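Local coordinates for centrosomal protein of 104 kDa (Homo sapiens, PDB 5LPI) that is required for ciliogenesis and for structural integrity at the ciliary tip, this part of it being an array of four zinc-binding sites, at residues 32-35 and 40-43; 69-74 and 84-89; 91-96 and 101-106; 109-114 and 119-124. All coordinates share one frame; numbering follows the deposited sequence.

Contact 1. Residues 32-35 and 40-43; sequences YWKH and TRCD. With ZN (zinc ion), chain F.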
loop_
_atom_site.group_PDB
_atom_site.type_symbol
_atom_site.label_atom_id
_atom_site.label_comp_id
_atom_site.label_asym_id
_atom_site.label_seq_id
_atom_site.Cartn_x
_atom_site.Cartn_y
_atom_site.Cartn_z
ATOM N N TYR A 32 9.154 10.167 0.180
ATOM C CA TYR A 32 8.399 9.096 -0.468
ATOM C C TYR A 32 9.329 8.000 -0.968
ATOM O O TYR A 32 8.994 6.811 -0.912
ATOM C CB TYR A 32 7.588 9.619 -1.649
ATOM C CG TYR A 32 6.720 10.853 -1.423
ATOM C CD1 TYR A 32 6.003 11.039 -0.245
ATOM C CD2 TYR A 32 6.607 11.821 -2.421
ATOM C CE1 TYR A 32 5.204 12.186 -0.065
ATOM C CE2 TYR A 32 5.812 12.957 -2.252
ATOM C CZ TYR A 32 5.114 13.131 -1.069
ATOM O OH TYR A 32 4.334 14.262 -0.905
ATOM N N TRP A 33 10.486 8.388 -1.506
ATOM C CA TRP A 33 11.368 7.429 -2.158
ATOM C C TRP A 33 11.979 6.460 -1.151
ATOM O O TRP A 33 12.188 5.284 -1.480
ATOM C CB TRP A 33 12.464 8.185 -2.923
ATOM C CG TRP A 33 13.446 7.320 -3.651
ATOM C CD1 TRP A 33 14.797 7.270 -3.447
ATOM C CD2 TRP A 33 13.169 6.401 -4.724
ATOM N NE1 TRP A 33 15.368 6.378 -4.321
ATOM C CE2 TRP A 33 14.398 5.835 -5.117
ATOM C CE3 TRP A 33 12.006 6.020 -5.402
ATOM C CZ2 TRP A 33 14.495 4.888 -6.133
ATOM C CZ3 TRP A 33 12.102 5.088 -6.418
ATOM C CH2 TRP A 33 13.341 4.533 -6.777
ATOM N N LYS A 34 12.238 6.913 0.070
ATOM C CA LYS A 34 12.996 6.118 1.035
ATOM C C LYS A 34 12.307 5.849 2.368
ATOM O O LYS A 34 12.540 4.785 2.946
ATOM C CB LYS A 34 14.340 6.792 1.340
ATOM C CG LYS A 34 15.311 6.736 0.151
ATOM C CD LYS A 34 16.665 7.292 0.521
ATOM C CE LYS A 34 17.630 7.094 -0.676
ATOM N NZ LYS A 34 19.041 7.412 -0.347
ATOM N N HIS A 35 11.484 6.758 2.873
ATOM C CA HIS A 35 11.179 6.738 4.304
ATOM C C HIS A 35 9.717 6.536 4.663
ATOM O O HIS A 35 9.443 5.899 5.675
ATOM C CB HIS A 35 11.667 8.036 4.949
ATOM C CG HIS A 35 13.130 8.261 4.772
ATOM N ND1 HIS A 35 14.075 7.408 5.295
ATOM C CD2 HIS A 35 13.813 9.225 4.111
ATOM C CE1 HIS A 35 15.283 7.841 4.972
ATOM N NE2 HIS A 35 15.152 8.943 4.256
ATOM N N THR A 40 5.612 2.185 -0.671
ATOM C CA THR A 40 6.606 1.186 -1.015
ATOM C C THR A 40 7.090 1.472 -2.430
ATOM O O THR A 40 6.402 2.123 -3.218
ATOM C CB THR A 40 6.021 -0.234 -0.890
ATOM O OG1 THR A 40 7.067 -1.182 -1.048
ATOM C CG2 THR A 40 4.971 -0.500 -1.966
ATOM N N ARG A 41 8.292 1.006 -2.749
ATOM C CA ARG A 41 8.754 1.009 -4.132
ATOM C C ARG A 41 8.293 -0.268 -4.809
ATOM O O ARG A 41 8.637 -1.361 -4.357
ATOM C CB ARG A 41 10.277 1.073 -4.226
ATOM C CG ARG A 41 10.887 2.419 -4.141
ATOM C CD ARG A 41 12.410 2.275 -4.235
ATOM N NE ARG A 41 13.050 3.169 -3.290
ATOM C CZ ARG A 41 14.315 3.084 -2.915
ATOM N NH1 ARG A 41 15.098 2.133 -3.414
ATOM N NH2 ARG A 41 14.782 3.951 -2.043
ATOM N N CYS A 42 7.587 -0.144 -5.926
ATOM C CA CYS A 42 7.231 -1.347 -6.677
ATOM C C CYS A 42 8.489 -2.016 -7.218
ATOM O O CYS A 42 9.256 -1.394 -7.963
ATOM C CB CYS A 42 6.285 -1.005 -7.824
ATOM S SG CYS A 42 5.845 -2.467 -8.765
ATOM N N ASP A 43 8.715 -3.281 -6.857
ATOM C CA ASP A 43 9.933 -3.935 -7.335
ATOM C C ASP A 43 9.895 -4.169 -8.846
ATOM O O ASP A 43 10.950 -4.308 -9.471
ATOM C CB ASP A 43 10.152 -5.264 -6.603
ATOM C CG ASP A 43 11.568 -5.822 -6.788
ATOM O OD1 ASP A 43 12.505 -5.049 -7.102
ATOM O OD2 ASP A 43 11.744 -7.048 -6.608
HETATM ZN ZN ZN F . 4.813 -1.300 -10.496
#

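Contact 2. Residues 69-74 and 84-89; sequences GKCYRC and PRHIKH. With ZN (zinc ion), chain E.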
loop_
_atom_site.group_PDB
_atom_site.type_symbol
_atom_site.label_atom_id
_atom_site.label_comp_id
_atom_site.label_asym_id
_atom_site.label_seq_id
_atom_site.Cartn_x
_atom_site.Cartn_y
_atom_site.Cartn_z
ATOM N N GLY A 69 -2.165 -11.387 -12.844
ATOM C CA GLY A 69 -3.596 -11.584 -12.825
ATOM C C GLY A 69 -4.098 -11.597 -11.393
ATOM O O GLY A 69 -3.336 -11.791 -10.443
ATOM N N LYS A 70 -5.406 -11.380 -11.249
ATOM C CA LYS A 70 -6.028 -11.255 -9.937
ATOM C C LYS A 70 -6.535 -12.616 -9.487
ATOM O O LYS A 70 -7.295 -13.269 -10.213
ATOM C CB LYS A 70 -7.179 -10.253 -9.970
ATOM C CG LYS A 70 -7.921 -10.116 -8.647
ATOM C CD LYS A 70 -8.923 -8.981 -8.721
ATOM C CE LYS A 70 -9.550 -8.697 -7.371
ATOM N NZ LYS A 70 -10.718 -7.779 -7.498
ATOM N N CYS A 71 -6.109 -13.054 -8.307
ATOM C CA CYS A 71 -6.725 -14.239 -7.730
ATOM C C CYS A 71 -8.080 -13.857 -7.163
ATOM O O CYS A 71 -8.168 -13.002 -6.272
ATOM C CB CYS A 71 -5.856 -14.857 -6.639
ATOM S SG CYS A 71 -6.792 -16.145 -5.728
ATOM N N TYR A 72 -9.136 -14.489 -7.679
ATOM C CA TYR A 72 -10.476 -14.190 -7.205
ATOM C C TYR A 72 -10.697 -14.642 -5.769
ATOM O O TYR A 72 -11.674 -14.209 -5.152
ATOM C CB TYR A 72 -11.504 -14.825 -8.145
ATOM C CG TYR A 72 -11.441 -14.284 -9.565
ATOM C CD1 TYR A 72 -10.879 -13.037 -9.834
ATOM C CD2 TYR A 72 -11.938 -15.021 -10.636
ATOM C CE1 TYR A 72 -10.816 -12.541 -11.125
ATOM C CE2 TYR A 72 -11.886 -14.530 -11.932
ATOM C CZ TYR A 72 -11.322 -13.292 -12.171
ATOM O OH TYR A 72 -11.266 -12.807 -13.459
ATOM N N ARG A 73 -9.811 -15.471 -5.212
ATOM C CA ARG A 73 -9.946 -15.868 -3.812
ATOM C C ARG A 73 -9.413 -14.787 -2.878
ATOM O O ARG A 73 -10.141 -14.285 -2.015
ATOM C CB ARG A 73 -9.233 -17.205 -3.565
ATOM C CG ARG A 73 -9.395 -17.790 -2.156
ATOM C CD ARG A 73 -8.672 -19.140 -2.063
ATOM N NE ARG A 73 -8.125 -19.434 -0.734
ATOM C CZ ARG A 73 -8.721 -20.215 0.163
ATOM N NH1 ARG A 73 -9.885 -20.781 -0.123
ATOM N NH2 ARG A 73 -8.148 -20.446 1.336
ATOM N N CYS A 74 -8.148 -14.400 -3.041
ATOM C CA CYS A 74 -7.545 -13.434 -2.135
ATOM C C CYS A 74 -7.571 -12.003 -2.656
ATOM O O CYS A 74 -7.218 -11.095 -1.902
ATOM C CB CYS A 74 -6.095 -13.823 -1.818
ATOM S SG CYS A 74 -5.032 -13.893 -3.259
ATOM N N PRO A 84 -2.645 -20.231 -12.142
ATOM C CA PRO A 84 -3.333 -21.533 -12.043
ATOM C C PRO A 84 -2.883 -22.365 -10.846
ATOM O O PRO A 84 -3.732 -22.851 -10.085
ATOM C CB PRO A 84 -3.004 -22.197 -13.392
ATOM C CG PRO A 84 -2.857 -21.037 -14.337
ATOM C CD PRO A 84 -2.139 -19.994 -13.515
ATOM N N ARG A 85 -1.572 -22.531 -10.648
ATOM C CA ARG A 85 -1.071 -23.229 -9.462
ATOM C C ARG A 85 -1.494 -22.520 -8.173
ATOM O O ARG A 85 -1.918 -23.171 -7.209
ATOM C CB ARG A 85 0.451 -23.349 -9.545
ATOM C CG ARG A 85 1.138 -23.856 -8.292
ATOM C CD ARG A 85 2.663 -23.930 -8.477
ATOM N NE ARG A 85 3.071 -25.165 -9.154
ATOM C CZ ARG A 85 4.330 -25.587 -9.278
ATOM N NH1 ARG A 85 5.329 -24.875 -8.772
ATOM N NH2 ARG A 85 4.593 -26.727 -9.909
ATOM N N HIS A 86 -1.388 -21.187 -8.138
ATOM C CA HIS A 86 -1.875 -20.433 -6.981
ATOM C C HIS A 86 -3.329 -20.777 -6.689
ATOM O O HIS A 86 -3.697 -21.083 -5.550
ATOM C CB HIS A 86 -1.718 -18.924 -7.223
ATOM C CG HIS A 86 -2.231 -18.067 -6.095
ATOM N ND1 HIS A 86 -1.395 -17.484 -5.166
ATOM C CD2 HIS A 86 -3.491 -17.699 -5.749
ATOM C CE1 HIS A 86 -2.116 -16.797 -4.297
ATOM N NE2 HIS A 86 -3.391 -16.917 -4.622
ATOM N N ILE A 87 -4.166 -20.760 -7.727
ATOM C CA ILE A 87 -5.587 -21.052 -7.567
ATOM C C ILE A 87 -5.795 -22.496 -7.138
ATOM O O ILE A 87 -6.619 -22.784 -6.259
ATOM C CB ILE A 87 -6.328 -20.724 -8.877
ATOM C CG1 ILE A 87 -6.485 -19.205 -9.026
ATOM C CG2 ILE A 87 -7.668 -21.433 -8.952
ATOM C CD1 ILE A 87 -6.859 -18.774 -10.419
ATOM N N LYS A 88 -5.041 -23.422 -7.733
ATOM C CA LYS A 88 -5.188 -24.833 -7.393
ATOM C C LYS A 88 -4.779 -25.105 -5.949
ATOM O O LYS A 88 -5.450 -25.868 -5.244
ATOM C CB LYS A 88 -4.372 -25.691 -8.362
ATOM C CG LYS A 88 -5.126 -26.081 -9.642
ATOM C CD LYS A 88 -6.310 -27.009 -9.344
ATOM C CE LYS A 88 -6.887 -27.657 -10.610
ATOM N NZ LYS A 88 -8.008 -26.888 -11.231
ATOM N N HIS A 89 -3.708 -24.464 -5.476
ATOM C CA HIS A 89 -3.219 -24.739 -4.128
ATOM C C HIS A 89 -4.144 -24.210 -3.033
ATOM O O HIS A 89 -4.107 -24.733 -1.915
ATOM C CB HIS A 89 -1.816 -24.169 -3.949
ATOM C CG HIS A 89 -0.740 -25.051 -4.500
ATOM N ND1 HIS A 89 0.530 -25.096 -3.970
ATOM C CD2 HIS A 89 -0.748 -25.927 -5.532
ATOM C CE1 HIS A 89 1.261 -25.959 -4.652
ATOM N NE2 HIS A 89 0.509 -26.478 -5.606
HETATM ZN ZN ZN E . -5.178 -16.163 -3.951
#

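Contact 3. Residues 91-96 and 101-106; sequences DCNPAK and ANRCPL. With ZN (zinc ion), chain E; ZN (zinc ion), chain H.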
loop_
_atom_site.group_PDB
_atom_site.type_symbol
_atom_site.label_atom_id
_atom_site.label_comp_id
_atom_site.label_asym_id
_atom_site.label_seq_id
_atom_site.Cartn_x
_atom_site.Cartn_y
_atom_site.Cartn_z
ATOM N N ASP A 91 -4.134 -21.848 -0.993
ATOM C CA ASP A 91 -3.455 -21.557 0.264
ATOM C C ASP A 91 -3.504 -20.087 0.656
ATOM O O ASP A 91 -3.087 -19.752 1.770
ATOM C CB ASP A 91 -1.994 -22.011 0.199
ATOM C CG ASP A 91 -1.859 -23.515 0.153
ATOM O OD1 ASP A 91 -2.702 -24.205 0.769
ATOM O OD2 ASP A 91 -0.916 -24.006 -0.503
ATOM N N CYS A 92 -3.997 -19.213 -0.220
ATOM C CA CYS A 92 -4.041 -17.788 0.078
ATOM C C CYS A 92 -5.172 -17.483 1.062
ATOM O O CYS A 92 -6.123 -18.260 1.222
ATOM C CB CYS A 92 -4.227 -16.981 -1.209
ATOM S SG CYS A 92 -5.720 -17.419 -2.138
ATOM N N ASN A 93 -5.053 -16.339 1.736
ATOM C CA ASN A 93 -6.076 -15.927 2.689
ATOM C C ASN A 93 -7.247 -15.282 1.951
ATOM O O ASN A 93 -7.051 -14.274 1.259
ATOM C CB ASN A 93 -5.492 -14.951 3.703
ATOM C CG ASN A 93 -6.528 -14.503 4.747
ATOM O OD1 ASN A 93 -7.557 -15.163 4.952
ATOM N ND2 ASN A 93 -6.267 -13.370 5.387
ATOM N N PRO A 94 -8.465 -15.806 2.079
ATOM C CA PRO A 94 -9.585 -15.250 1.306
ATOM C C PRO A 94 -9.840 -13.785 1.635
ATOM O O PRO A 94 -9.606 -13.321 2.754
ATOM C CB PRO A 94 -10.770 -16.132 1.716
ATOM C CG PRO A 94 -10.134 -17.423 2.148
ATOM C CD PRO A 94 -8.858 -17.022 2.819
ATOM N N ALA A 95 -10.311 -13.053 0.630
ATOM C CA ALA A 95 -10.600 -11.637 0.780
ATOM C C ALA A 95 -12.044 -11.432 1.230
ATOM O O ALA A 95 -12.887 -12.327 1.131
ATOM C CB ALA A 95 -10.349 -10.892 -0.533
ATOM N N LYS A 96 -12.313 -10.236 1.734
ATOM C CA LYS A 96 -13.629 -9.821 2.189
ATOM C C LYS A 96 -14.009 -8.531 1.479
ATOM O O LYS A 96 -13.136 -7.821 0.970
ATOM C CB LYS A 96 -13.621 -9.623 3.710
ATOM C CG LYS A 96 -13.184 -10.866 4.456
ATOM C CD LYS A 96 -13.035 -10.603 5.937
ATOM C CE LYS A 96 -13.249 -11.880 6.736
ATOM N NZ LYS A 96 -12.261 -12.043 7.827
ATOM N N ALA A 101 -13.524 -4.663 5.142
ATOM C CA ALA A 101 -12.163 -4.876 5.614
ATOM C C ALA A 101 -11.127 -4.275 4.666
ATOM O O ALA A 101 -11.259 -4.358 3.440
ATOM C CB ALA A 101 -11.889 -6.376 5.796
ATOM N N ASN A 102 -10.094 -3.680 5.256
ATOM C CA ASN A 102 -8.829 -3.474 4.559
ATOM C C ASN A 102 -8.092 -4.797 4.385
ATOM O O ASN A 102 -8.158 -5.688 5.235
ATOM C CB ASN A 102 -7.915 -2.543 5.345
ATOM C CG ASN A 102 -8.398 -1.138 5.374
ATOM O OD1 ASN A 102 -9.148 -0.715 4.499
ATOM N ND2 ASN A 102 -7.960 -0.385 6.385
ATOM N N ARG A 103 -7.328 -4.890 3.302
ATOM C CA ARG A 103 -6.510 -6.060 3.012
ATOM C C ARG A 103 -5.074 -5.608 2.796
ATOM O O ARG A 103 -4.796 -4.853 1.858
ATOM C CB ARG A 103 -7.027 -6.794 1.772
ATOM C CG ARG A 103 -6.051 -7.799 1.187
ATOM C CD ARG A 103 -5.679 -8.873 2.198
ATOM N NE ARG A 103 -5.094 -10.057 1.567
ATOM C CZ ARG A 103 -5.667 -11.261 1.543
ATOM N NH1 ARG A 103 -6.854 -11.456 2.124
ATOM N NH2 ARG A 103 -5.045 -12.279 0.958
ATOM N N CYS A 104 -4.172 -6.066 3.652
ATOM C CA CYS A 104 -2.760 -5.726 3.496
ATOM C C CYS A 104 -2.142 -6.612 2.430
ATOM O O CYS A 104 -2.157 -7.839 2.576
ATOM C CB CYS A 104 -1.976 -5.899 4.790
ATOM S SG CYS A 104 -0.262 -5.335 4.585
ATOM N N PRO A 105 -1.601 -6.046 1.352
ATOM C CA PRO A 105 -0.941 -6.875 0.340
ATOM C C PRO A 105 0.443 -7.355 0.757
ATOM O O PRO A 105 1.028 -8.192 0.052
ATOM C CB PRO A 105 -0.850 -5.931 -0.860
ATOM C CG PRO A 105 -0.565 -4.580 -0.201
ATOM C CD PRO A 105 -1.461 -4.602 1.063
ATOM N N LEU A 106 0.990 -6.852 1.865
ATOM C CA LEU A 106 2.323 -7.268 2.298
ATOM C C LEU A 106 2.272 -8.485 3.217
ATOM O O LEU A 106 3.069 -9.415 3.068
ATOM C CB LEU A 106 3.037 -6.114 3.005
ATOM C CG LEU A 106 3.136 -4.800 2.221
ATOM C CD1 LEU A 106 3.902 -3.761 3.039
ATOM C CD2 LEU A 106 3.802 -5.027 0.839
HETATM ZN ZN ZN E . -5.178 -16.163 -3.951
HETATM ZN ZN ZN H . 0.487 -5.924 6.712
HETATM O O HOH W 1 -11.168 -5.923 1.584
#

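Contact 4. Residues 109-114 and 119-124; sequences ENFSPG and KAHLMG. With ZN (zinc ion), chain H.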
loop_
_atom_site.group_PDB
_atom_site.type_symbol
_atom_site.label_atom_id
_atom_site.label_comp_id
_atom_site.label_asym_id
_atom_site.label_seq_id
_atom_site.Cartn_x
_atom_site.Cartn_y
_atom_site.Cartn_z
ATOM N N GLU A 109 -3.204 -9.849 5.656
ATOM C CA GLU A 109 -4.228 -9.829 6.692
ATOM C C GLU A 109 -5.401 -8.951 6.274
ATOM O O GLU A 109 -5.223 -7.919 5.609
ATOM C CB GLU A 109 -3.639 -9.342 8.020
ATOM C CG GLU A 109 -2.546 -10.271 8.541
ATOM C CD GLU A 109 -1.900 -9.783 9.827
ATOM O OE1 GLU A 109 -2.299 -8.706 10.346
ATOM O OE2 GLU A 109 -0.998 -10.492 10.320
ATOM N N ASN A 110 -6.602 -9.394 6.631
ATOM C CA ASN A 110 -7.803 -8.580 6.539
ATOM C C ASN A 110 -8.037 -7.944 7.904
ATOM O O ASN A 110 -7.921 -8.608 8.940
ATOM C CB ASN A 110 -9.032 -9.412 6.132
ATOM C CG ASN A 110 -8.843 -10.168 4.799
ATOM O OD1 ASN A 110 -8.424 -9.598 3.784
ATOM N ND2 ASN A 110 -9.184 -11.455 4.806
ATOM N N PHE A 111 -8.352 -6.655 7.919
ATOM C CA PHE A 111 -8.529 -5.992 9.202
ATOM C C PHE A 111 -9.503 -4.840 9.028
ATOM O O PHE A 111 -10.000 -4.593 7.925
ATOM C CB PHE A 111 -7.180 -5.557 9.769
ATOM C CG PHE A 111 -6.408 -4.621 8.871
ATOM C CD1 PHE A 111 -5.660 -5.103 7.794
ATOM C CD2 PHE A 111 -6.418 -3.255 9.117
ATOM C CE1 PHE A 111 -4.936 -4.239 6.978
ATOM C CE2 PHE A 111 -5.687 -2.377 8.308
ATOM C CZ PHE A 111 -4.947 -2.873 7.239
ATOM N N SER A 112 -9.807 -4.167 10.162
ATOM C CA SER A 112 -10.717 -3.033 10.264
ATOM C C SER A 112 -10.598 -2.134 9.037
ATOM O O SER A 112 -9.482 -1.806 8.614
ATOM C CB SER A 112 -10.430 -2.223 11.534
ATOM O OG SER A 112 -10.361 -3.035 12.697
ATOM N N PRO A 113 -11.705 -1.727 8.429
ATOM C CA PRO A 113 -11.617 -0.877 7.239
ATOM C C PRO A 113 -11.302 0.573 7.596
ATOM O O PRO A 113 -11.476 1.026 8.734
ATOM C CB PRO A 113 -13.012 -1.005 6.613
ATOM C CG PRO A 113 -13.909 -1.283 7.752
ATOM C CD PRO A 113 -13.104 -2.023 8.801
ATOM N N GLY A 114 -10.821 1.298 6.597
ATOM C CA GLY A 114 -10.705 2.741 6.689
ATOM C C GLY A 114 -9.261 3.206 6.783
ATOM O O GLY A 114 -8.326 2.430 6.981
ATOM N N LYS A 119 -3.284 3.318 8.634
ATOM C CA LYS A 119 -2.143 3.922 9.313
ATOM C C LYS A 119 -1.718 3.097 10.518
ATOM O O LYS A 119 -0.523 2.867 10.726
ATOM C CB LYS A 119 -2.471 5.359 9.734
ATOM C CG LYS A 119 -2.518 6.351 8.578
ATOM C CD LYS A 119 -2.530 7.786 9.124
ATOM C CE LYS A 119 -2.460 8.827 8.010
ATOM N NZ LYS A 119 -3.736 8.903 7.243
ATOM N N ALA A 120 -2.681 2.634 11.321
ATOM C CA ALA A 120 -2.317 1.872 12.512
ATOM C C ALA A 120 -1.667 0.541 12.141
ATOM O O ALA A 120 -0.727 0.088 12.809
ATOM C CB ALA A 120 -3.550 1.660 13.390
ATOM N N HIS A 121 -2.152 -0.102 11.080
ATOM C CA HIS A 121 -1.542 -1.356 10.650
ATOM C C HIS A 121 -0.115 -1.144 10.157
ATOM O O HIS A 121 0.808 -1.849 10.573
ATOM C CB HIS A 121 -2.377 -1.993 9.546
ATOM C CG HIS A 121 -1.811 -3.290 9.061
ATOM N ND1 HIS A 121 -1.975 -4.473 9.747
ATOM C CD2 HIS A 121 -1.051 -3.583 7.979
ATOM C CE1 HIS A 121 -1.354 -5.444 9.102
ATOM N NE2 HIS A 121 -0.792 -4.931 8.022
ATOM N N LEU A 122 0.082 -0.176 9.274
ATOM C CA LEU A 122 1.377 -0.043 8.608
ATOM C C LEU A 122 2.419 0.669 9.472
ATOM O O LEU A 122 3.613 0.379 9.357
ATOM C CB LEU A 122 1.190 0.682 7.276
ATOM C CG LEU A 122 0.461 -0.167 6.224
ATOM C CD1 LEU A 122 0.193 0.645 4.969
ATOM C CD2 LEU A 122 1.272 -1.426 5.880
ATOM N N MET A 123 1.998 1.566 10.364
ATOM C CA MET A 123 2.939 2.366 11.138
ATOM C C MET A 123 2.929 2.094 12.629
ATOM O O MET A 123 3.904 2.430 13.307
ATOM C CB MET A 123 2.648 3.854 10.929
ATOM C CG MET A 123 2.466 4.173 9.485
ATOM S SD MET A 123 2.636 5.921 9.216
ATOM C CE MET A 123 1.062 6.540 9.630
ATOM N N GLY A 124 1.859 1.522 13.157
ATOM C CA GLY A 124 1.709 1.408 14.584
ATOM C C GLY A 124 2.665 0.387 15.153
ATOM O O GLY A 124 3.375 -0.313 14.421
HETATM ZN ZN ZN H . 0.487 -5.924 6.712
#

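Contact 1. Residues 32-35 and 40-43
Arg-41 lays its guanidinium flat over one face of the Trp-33 indole, the two planes only 12° apart. The stack has cation-pi character, with CZ of Arg-41 standing 3.8 Å from the centroid of the five-membered ring of Trp-33. CH-pi packing continues it: the Arg-41 methylene CD sits over the six-membered ring of Trp-33, 3.6 Å from its centroid. Having CG anti to the backbone N (chi1 -180°) swings the indole across the arginine chain, which bends at chi3 to bring its flat end against the ring.

The hydrogen bonds use the backbone of the same tryptophan. Arg-41 grips the single oxygen Trp-33 O side-on, with NE at 2.9 Å and NH2 at 3.0 Å. Trp-33 O lies close to the guanidinium plane, while NH2 stands well above the carbonyl plane. The double grip should fix the rotation of the guanidinium over the indole. At the edge of the guanidinium, Lys-34 CG lies against Arg-41 NH2.

The contact lies at the surface and joins helix 27-35, which carries the zinc ligand His-31, to strand 39-41, which pairs with strand 48-50. Trp-33 also packs on Val-48, and Cys-42, next to Arg-41, binds the following zinc with Cys-45, His-57 and Cys-62.

Contact 2. Residues 69-74 and 84-89
Cys-71 SG and His-86 CG both stand anti to their backbone N (chi1 169° and 178°), which lets the thiolate and the imidazole reach for one zinc ion from their two segments. Cys-74 turns the other way, with SG between its backbone N and carbonyl carbon (chi1 60°), and comes back to the same ion. The metal is therefore what binds the segments together: NE2 of His-86 coordinates it at 2.1 Å, and Cys-71 SG and Cys-74 SG each at 2.4 Å. Around it the ligands touch, Cys-71 SG lying at the edge of the His-86 ring, 3.6 Å from CD2.

Two backbone N-H groups turn back on the first sulfur, as in a zinc knuckle. Cys-74 N gives Cys-71 SG a nearly straight bond of 3.5 Å, while that from Arg-73 N is weak. Together they would probably draw off part of the thiolate charge and hold the CxxC turn in shape.

Cys-92, beyond the helix, completes the site of three cysteines and one histidine. Strand 68-70, paired antiparallel with strand 77-79, leads into the CxxC turn, and helix 83-89 follows that hairpin and carries His-86, so hairpin and helix close round the metal.

Contact 3. Residues 91-96 and 101-106
Arg-103 turns the end of its guanidinium toward the backbone of Asn-93 and grips one oxygen with two nitrogens. Arg-103 NH2 reaches Asn-93 O at 2.8 Å, in the carbonyl plane and on a lone pair. Arg-103 NH1 comes to the same Asn-93 O at 3.0 Å but from above that plane. A weak third bond, 3.4 Å long, runs from Arg-103 NH1 to Pro-94 O. All the acceptors lie near the guanidinium plane, so the group meets the loop by its edge. Its chain gets there through a bend at chi2 (59°), after leaving with CG anti to the backbone N. The Asn-93 side chain lies against the same group, its ND2 turned to His-108 O, and further along CB of Lys-96 meets CB of Ala-101 at 4.2 Å.

Outside the two segments, Glu-76, in a salt bridge with Arg-103 NE, and Asn-110 OD1, which accepts from Arg-103 NH1, hold the same guanidinium in place and leave it little freedom to turn. A leucine in place of Arg-103 would probably leave Asn-93 O without NH1 and NH2, its two donors, and Glu-76 without its charge mate, the loop less firmly tied to strand 102-103.

Each segment also holds a zinc ligand: Cys-92 completes one site, with Cys-71, Cys-74 and His-86, and Cys-104 belongs to the next, with Cys-107, His-121 and Cys-128. The contact thus folds the linker that follows helix 83-89 back along strand 102-103, beside its antiparallel partner, strand 110-111.

Contact 4. Residues 109-114 and 119-124
Phe-111 and Glu-109 both meet His-121, and the helix that carries this histidine enters the segment at Lys-119. Lys-119 O takes the N-H of Met-123, and its NZ forms a salt bridge with Glu-115. Ala-120 O accepts from Gly-124 N at the helix end.

His-121 follows, with CG anti to the backbone N (chi1 -180°), which sends the imidazole toward the hairpin. Its ring and that of Phe-111 form an offset stack, centroids 4.4 Å apart and planes at 17°. CB of His-121 rests on the Phe-111 rim, 3.6 Å from CE2. NE2 of His-121 binds zinc at 2.1 Å; at the edge of the same imidazole, OE1 of Glu-109 lies 3.6 Å from CE1 of His-121, whose hydrogen the metal probably makes more positive. A hairpin followed by a helix, with zinc clamped between them, is the beta-beta-alpha zinc-finger plan; here Cys-104, Cys-107 and Cys-128 are the other ligands. Trp-118, a turn earlier on the same helix, meets Phe-111 edge-to-face, so the phenyl packs on two helix residues. With an alanine here instead of Phe-111, the face of His-121 would probably lose its stacking partner, and a gap would open between strand and helix.

Leu-122 gives its carbonyl O to Asn-131 ND2. Met-123 packs on Cys-16, Leu-37 and Met-38, near the first zinc site. At Gly-124, where the helix ends, any CB would clash with Ala-120 O.

In the fold
The four contacts follow one another along the chain, each closing before the next opens. Contact 1 ties helix 27-35 to strand 39-41, bridging the first and second zinc sites. Contact 2 is built round the third zinc, its centre about 27 Å from that of contact 1. Contact 3 lies about 12 Å, centre to centre, from contacts 2 and 4 alike: it shares the third zinc with contact 2, and with contact 4 the fourth zinc and the sheet of strands 102-103 and 110-111. A backbone hydrogen bond between Arg-73 O and Ala-95 N joins contacts 2 and 3. Contacts 1 and 3 thus link successive metal sites, consistent with a packed array rather than independent fingers.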